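Local coordinates for A rubisco-like protein (Burkholderia fungorum, PDB 3NWR), which is a rubisco-like protein of uncertain reaction, probably a lyase, whose rubisco-type TIM-barrel domain carries a carboxylated lysine, at residues 364-378 with 396-408. Sequence-based numbering, arbitrary orientation.
Sequences VQATFDAVRSTDLLF and TSVRQAWAAVQAG. With SO4 (sulfate ion), chain C.
Trp-402 lays its indole across residues 364-378, with Val-364 pressed onto one face of it. With chi1 at 166°, CG1 of Val-364 is swung opposite the backbone N, which carries it over the indole, 3.5 Å from the centroid of the six-membered ring and nearly on its normal, a CH-pi contact. The other methyl, CG2, packs on Ala-401 CB at 3.8 Å, fitting the valine between the indole and the helix that carries it. Other side chains meet the rim of the indole. Its NE1 edge is directed at the face of Phe-378 in a T-shaped pair, planes at 85° and NE1 3.7 Å from Phe-378 CD2; buried NE1 has no hydrogen-bond partner in the model and lies over the Phe-378 face, displaced toward its rim. Val-398 CG1 also touches Phe-378. Farther round, Thr-367 CG2 lies in the indole plane 3.9 Å from Trp-402 CH2, and Leu-376 CD2 approaches the same carbon. Beyond Trp-402 CZ3, the Phe-368 ring slides past Val-405, CD2 lying 3.6 Å from Val-405 CG2. Thr-374 CG2 crosses the Gln-406 amide, 3.5 Å from CD, while Gln-406 NE2 bonds to Asp-160 O. Arg-399 NH1 and NH2 hydrogen-bond to O4 and O1 of a sulfate, probably from the crystallisation liquor, also bound by Arg-161 and Arg-228. Helix 364-371 and the 396-407 part of helix 391-407 cross at -48°, side by side outside the parallel strands; with strand 377-379 between them in sequence, they form an alpha-beta-alpha succession of the rubisco-type TIM barrel.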
loop_
_atom_site.group_PDB
_atom_site.type_symbol
_atom_site.label_atom_id
_atom_site.label_comp_id
_atom_site.label_asym_id
_atom_site.label_seq_id
_atom_site.Cartn_x
_atom_site.Cartn_y
_atom_site.Cartn_z
ATOM N N VAL A 364 -18.741 22.681 11.657
ATOM C CA VAL A 364 -19.863 22.377 10.780
ATOM C C VAL A 364 -19.998 23.366 9.614
ATOM O O VAL A 364 -20.197 22.965 8.476
ATOM C CB VAL A 364 -21.166 22.304 11.589
ATOM C CG1 VAL A 364 -22.388 22.330 10.668
ATOM C CG2 VAL A 364 -21.153 21.053 12.469
ATOM N N GLN A 365 -19.897 24.661 9.891
ATOM C CA GLN A 365 -20.024 25.642 8.816
ATOM C C GLN A 365 -19.005 25.413 7.691
ATOM O O GLN A 365 -19.359 25.424 6.509
ATOM C CB GLN A 365 -19.884 27.067 9.357
ATOM C CG GLN A 365 -20.125 28.137 8.288
ATOM C CD GLN A 365 -21.583 28.234 7.882
ATOM O OE1 GLN A 365 -21.968 27.864 6.770
ATOM N NE2 GLN A 365 -22.401 28.724 8.788
ATOM N N ALA A 366 -17.742 25.239 8.064
ATOM C CA ALA A 366 -16.687 25.051 7.075
ATOM C C ALA A 366 -16.926 23.768 6.284
ATOM O O ALA A 366 -16.689 23.706 5.074
ATOM C CB ALA A 366 -15.334 25.012 7.748
ATOM N N THR A 367 -17.428 22.753 6.971
ATOM C CA THR A 367 -17.696 21.471 6.326
ATOM C C THR A 367 -18.822 21.604 5.302
ATOM O O THR A 367 -18.703 21.134 4.173
ATOM C CB THR A 367 -18.018 20.396 7.377
ATOM O OG1 THR A 367 -16.876 20.213 8.219
ATOM C CG2 THR A 367 -18.359 19.054 6.713
ATOM N N PHE A 368 -19.911 22.261 5.701
ATOM C CA PHE A 368 -21.047 22.492 4.819
ATOM C C PHE A 368 -20.603 23.275 3.590
ATOM O O PHE A 368 -20.979 22.954 2.460
ATOM C CB PHE A 368 -22.138 23.258 5.582
ATOM C CG PHE A 368 -23.433 23.408 4.828
ATOM C CD1 PHE A 368 -24.043 22.318 4.231
ATOM C CD2 PHE A 368 -24.065 24.644 4.759
ATOM C CE1 PHE A 368 -25.251 22.461 3.553
ATOM C CE2 PHE A 368 -25.274 24.789 4.087
ATOM C CZ PHE A 368 -25.864 23.699 3.486
ATOM N N ASP A 369 -19.793 24.302 3.815
ATOM C CA ASP A 369 -19.326 25.145 2.721
ATOM C C ASP A 369 -18.354 24.406 1.792
ATOM O O ASP A 369 -18.311 24.679 0.597
ATOM C CB ASP A 369 -18.726 26.441 3.271
ATOM C CG ASP A 369 -19.779 27.354 3.881
ATOM O OD1 ASP A 369 -20.983 27.164 3.594
ATOM O OD2 ASP A 369 -19.411 28.270 4.647
ATOM N N ALA A 370 -17.601 23.455 2.333
ATOM C CA ALA A 370 -16.731 22.612 1.505
ATOM C C ALA A 370 -17.525 21.687 0.580
ATOM O O ALA A 370 -17.234 21.594 -0.614
ATOM C CB ALA A 370 -15.777 21.791 2.377
ATOM N N VAL A 371 -18.522 21.003 1.130
ATOM C CA VAL A 371 -19.275 19.997 0.381
ATOM C C VAL A 371 -20.339 20.615 -0.533
ATOM O O VAL A 371 -20.610 20.099 -1.617
ATOM C CB VAL A 371 -19.927 18.972 1.337
ATOM C CG1 VAL A 371 -20.835 17.997 0.577
ATOM C CG2 VAL A 371 -18.844 18.208 2.118
ATOM N N ARG A 372 -20.928 21.724 -0.096
ATOM C CA ARG A 372 -22.027 22.367 -0.824
ATOM C C ARG A 372 -23.276 21.485 -0.876
ATOM O O ARG A 372 -24.116 21.629 -1.768
ATOM C CB ARG A 372 -21.607 22.782 -2.240
ATOM C CG ARG A 372 -20.409 23.725 -2.294
ATOM C CD ARG A 372 -20.732 25.108 -1.721
ATOM N NE ARG A 372 -19.523 25.929 -1.647
ATOM C CZ ARG A 372 -18.973 26.541 -2.693
ATOM N NH1 ARG A 372 -19.532 26.437 -3.893
ATOM N NH2 ARG A 372 -17.863 27.256 -2.543
ATOM N N SER A 373 -23.386 20.576 0.090
ATOM C CA SER A 373 -24.590 19.771 0.295
ATOM C C SER A 373 -24.497 19.131 1.669
ATOM O O SER A 373 -23.529 19.354 2.391
ATOM C CB SER A 373 -24.722 18.679 -0.766
ATOM O OG SER A 373 -23.977 17.527 -0.392
ATOM N N THR A 374 -25.490 18.325 2.028
ATOM C CA THR A 374 -25.449 17.615 3.309
ATOM C C THR A 374 -25.042 16.159 3.145
ATOM O O THR A 374 -25.125 15.390 4.103
ATOM C CB THR A 374 -26.802 17.649 4.053
ATOM O OG1 THR A 374 -27.809 17.002 3.258
ATOM C CG2 THR A 374 -27.217 19.088 4.359
ATOM N N ASP A 375 -24.616 15.790 1.935
ATOM C CA ASP A 375 -24.271 14.392 1.623
ATOM C C ASP A 375 -22.882 14.035 2.158
ATOM O O ASP A 375 -21.878 13.981 1.424
ATOM C CB ASP A 375 -24.376 14.150 0.117
ATOM C CG ASP A 375 -25.830 14.173 -0.379
ATOM O OD1 ASP A 375 -26.758 14.032 0.431
ATOM O OD2 ASP A 375 -26.050 14.315 -1.597
ATOM N N LEU A 376 -22.836 13.806 3.461
ATOM C CA LEU A 376 -21.579 13.547 4.131
ATOM C C LEU A 376 -21.814 12.820 5.445
ATOM O O LEU A 376 -22.905 12.887 6.033
ATOM C CB LEU A 376 -20.815 14.863 4.346
ATOM C CG LEU A 376 -21.515 15.871 5.262
ATOM C CD1 LEU A 376 -20.929 15.838 6.669
ATOM C CD2 LEU A 376 -21.456 17.283 4.673
ATOM N N LEU A 377 -20.785 12.102 5.882
ATOM C CA LEU A 377 -20.745 11.480 7.197
ATOM C C LEU A 377 -19.820 12.301 8.084
ATOM O O LEU A 377 -18.645 12.487 7.764
ATOM C CB LEU A 377 -20.244 10.032 7.071
ATOM C CG LEU A 377 -20.003 9.243 8.363
ATOM C CD1 LEU A 377 -21.269 9.140 9.191
ATOM C CD2 LEU A 377 -19.467 7.847 8.028
ATOM N N PHE A 378 -20.376 12.818 9.177
ATOM C CA PHE A 378 -19.668 13.727 10.077
ATOM C C PHE A 378 -19.301 13.000 11.363
ATOM O O PHE A 378 -20.165 12.759 12.222
ATOM C CB PHE A 378 -20.591 14.918 10.375
ATOM C CG PHE A 378 -19.906 16.094 11.038
ATOM C CD1 PHE A 378 -19.059 16.914 10.317
ATOM C CD2 PHE A 378 -20.146 16.391 12.376
ATOM C CE1 PHE A 378 -18.444 18.011 10.921
ATOM C CE2 PHE A 378 -19.544 17.494 12.987
ATOM C CZ PHE A 378 -18.682 18.294 12.254
ATOM N N THR A 396 -26.789 16.617 20.245
ATOM C CA THR A 396 -27.739 17.682 19.973
ATOM C C THR A 396 -27.034 18.960 19.530
ATOM O O THR A 396 -27.500 19.638 18.620
ATOM C CB THR A 396 -28.632 17.938 21.192
ATOM O OG1 THR A 396 -29.417 16.760 21.427
ATOM C CG2 THR A 396 -29.570 19.128 20.949
ATOM N N SER A 397 -25.902 19.280 20.151
ATOM C CA SER A 397 -25.159 20.474 19.747
ATOM C C SER A 397 -24.736 20.378 18.280
ATOM O O SER A 397 -24.787 21.359 17.535
ATOM C CB SER A 397 -23.947 20.721 20.656
ATOM O OG SER A 397 -22.877 19.825 20.408
ATOM N N VAL A 398 -24.332 19.190 17.853
ATOM C CA VAL A 398 -23.918 19.004 16.469
ATOM C C VAL A 398 -25.116 19.081 15.522
ATOM O O VAL A 398 -25.042 19.716 14.465
ATOM C CB VAL A 398 -23.161 17.669 16.311
ATOM C CG1 VAL A 398 -22.972 17.314 14.841
ATOM C CG2 VAL A 398 -21.809 17.752 17.034
ATOM N N ARG A 399 -26.230 18.453 15.911
ATOM C CA ARG A 399 -27.454 18.516 15.114
ATOM C C ARG A 399 -27.971 19.958 14.998
ATOM O O ARG A 399 -28.447 20.371 13.943
ATOM C CB ARG A 399 -28.529 17.607 15.710
ATOM C CG ARG A 399 -28.243 16.115 15.543
ATOM C CD ARG A 399 -28.502 15.673 14.099
ATOM N NE ARG A 399 -29.916 15.800 13.776
ATOM C CZ ARG A 399 -30.837 14.891 14.078
ATOM N NH1 ARG A 399 -30.482 13.763 14.687
ATOM N NH2 ARG A 399 -32.112 15.104 13.763
ATOM N N GLN A 400 -27.869 20.708 16.088
ATOM C CA GLN A 400 -28.271 22.121 16.079
ATOM C C GLN A 400 -27.375 22.955 15.163
ATOM O O GLN A 400 -27.854 23.833 14.439
ATOM C CB GLN A 400 -28.263 22.683 17.498
ATOM C CG GLN A 400 -29.456 22.231 18.324
ATOM C CD GLN A 400 -29.309 22.556 19.797
ATOM O OE1 GLN A 400 -28.232 22.935 20.259
ATOM N NE2 GLN A 400 -30.398 22.392 20.551
ATOM N N ALA A 401 -26.074 22.669 15.172
ATOM C CA ALA A 401 -25.160 23.336 14.249
ATOM C C ALA A 401 -25.557 23.063 12.797
ATOM O O ALA A 401 -25.576 23.969 11.967
ATOM C CB ALA A 401 -23.720 22.900 14.504
ATOM N N TRP A 402 -25.862 21.805 12.483
ATOM C CA TRP A 402 -26.300 21.474 11.132
ATOM C C TRP A 402 -27.613 22.167 10.754
ATOM O O TRP A 402 -27.737 22.688 9.645
ATOM C CB TRP A 402 -26.370 19.950 10.932
ATOM C CG TRP A 402 -24.996 19.401 10.705
ATOM C CD1 TRP A 402 -24.252 18.647 11.566
ATOM C CD2 TRP A 402 -24.176 19.618 9.551
ATOM N NE1 TRP A 402 -23.021 18.369 11.011
ATOM C CE2 TRP A 402 -22.951 18.948 9.774
ATOM C CE3 TRP A 402 -24.365 20.298 8.342
ATOM C CZ2 TRP A 402 -21.916 18.957 8.844
ATOM C CZ3 TRP A 402 -23.331 20.310 7.416
ATOM C CH2 TRP A 402 -22.124 19.627 7.667
ATOM N N ALA A 403 -28.574 22.190 11.671
ATOM C CA ALA A 403 -29.826 22.905 11.429
ATOM C C ALA A 403 -29.561 24.383 11.117
ATOM O O ALA A 403 -30.153 24.953 10.196
ATOM C CB ALA A 403 -30.750 22.759 12.618
ATOM N N ALA A 404 -28.653 24.989 11.875
ATOM C CA ALA A 404 -28.298 26.393 11.667
ATOM C C ALA A 404 -27.728 26.643 10.276
ATOM O O ALA A 404 -28.184 27.523 9.544
ATOM C CB ALA A 404 -27.310 26.846 12.730
ATOM N N VAL A 405 -26.720 25.867 9.890
ATOM C CA VAL A 405 -26.066 26.153 8.614
ATOM C C VAL A 405 -26.986 25.877 7.431
ATOM O O VAL A 405 -26.941 26.576 6.421
ATOM C CB VAL A 405 -24.697 25.439 8.460
ATOM C CG1 VAL A 405 -23.838 25.707 9.684
ATOM C CG2 VAL A 405 -24.875 23.934 8.236
ATOM N N GLN A 406 -27.834 24.867 7.562
ATOM C CA GLN A 406 -28.776 24.545 6.498
ATOM C C GLN A 406 -29.844 25.631 6.351
ATOM O O GLN A 406 -30.333 25.870 5.247
ATOM C CB GLN A 406 -29.403 23.167 6.735
ATOM C CG GLN A 406 -28.394 22.025 6.611
ATOM C CD GLN A 406 -28.995 20.660 6.906
ATOM O OE1 GLN A 406 -28.451 19.891 7.700
ATOM N NE2 GLN A 406 -30.122 20.356 6.270
ATOM N N ALA A 407 -30.174 26.290 7.459
ATOM C CA ALA A 407 -31.139 27.393 7.447
ATOM C C ALA A 407 -30.463 28.706 7.072
ATOM O O ALA A 407 -31.135 29.701 6.813
ATOM C CB ALA A 407 -31.833 27.517 8.797
ATOM N N GLY A 408 -29.136 28.719 7.064
ATOM C CA GLY A 408 -28.395 29.905 6.670
ATOM C C GLY A 408 -28.098 30.873 7.796
ATOM O O GLY A 408 -27.667 32.004 7.552
HETATM S S SO4 C . -33.489 11.548 14.010
HETATM O O1 SO4 C . -34.049 12.818 14.453
HETATM O O2 SO4 C . -33.393 11.552 12.552
HETATM O O3 SO4 C . -34.357 10.456 14.449
HETATM O O4 SO4 C . -32.160 11.390 14.590
#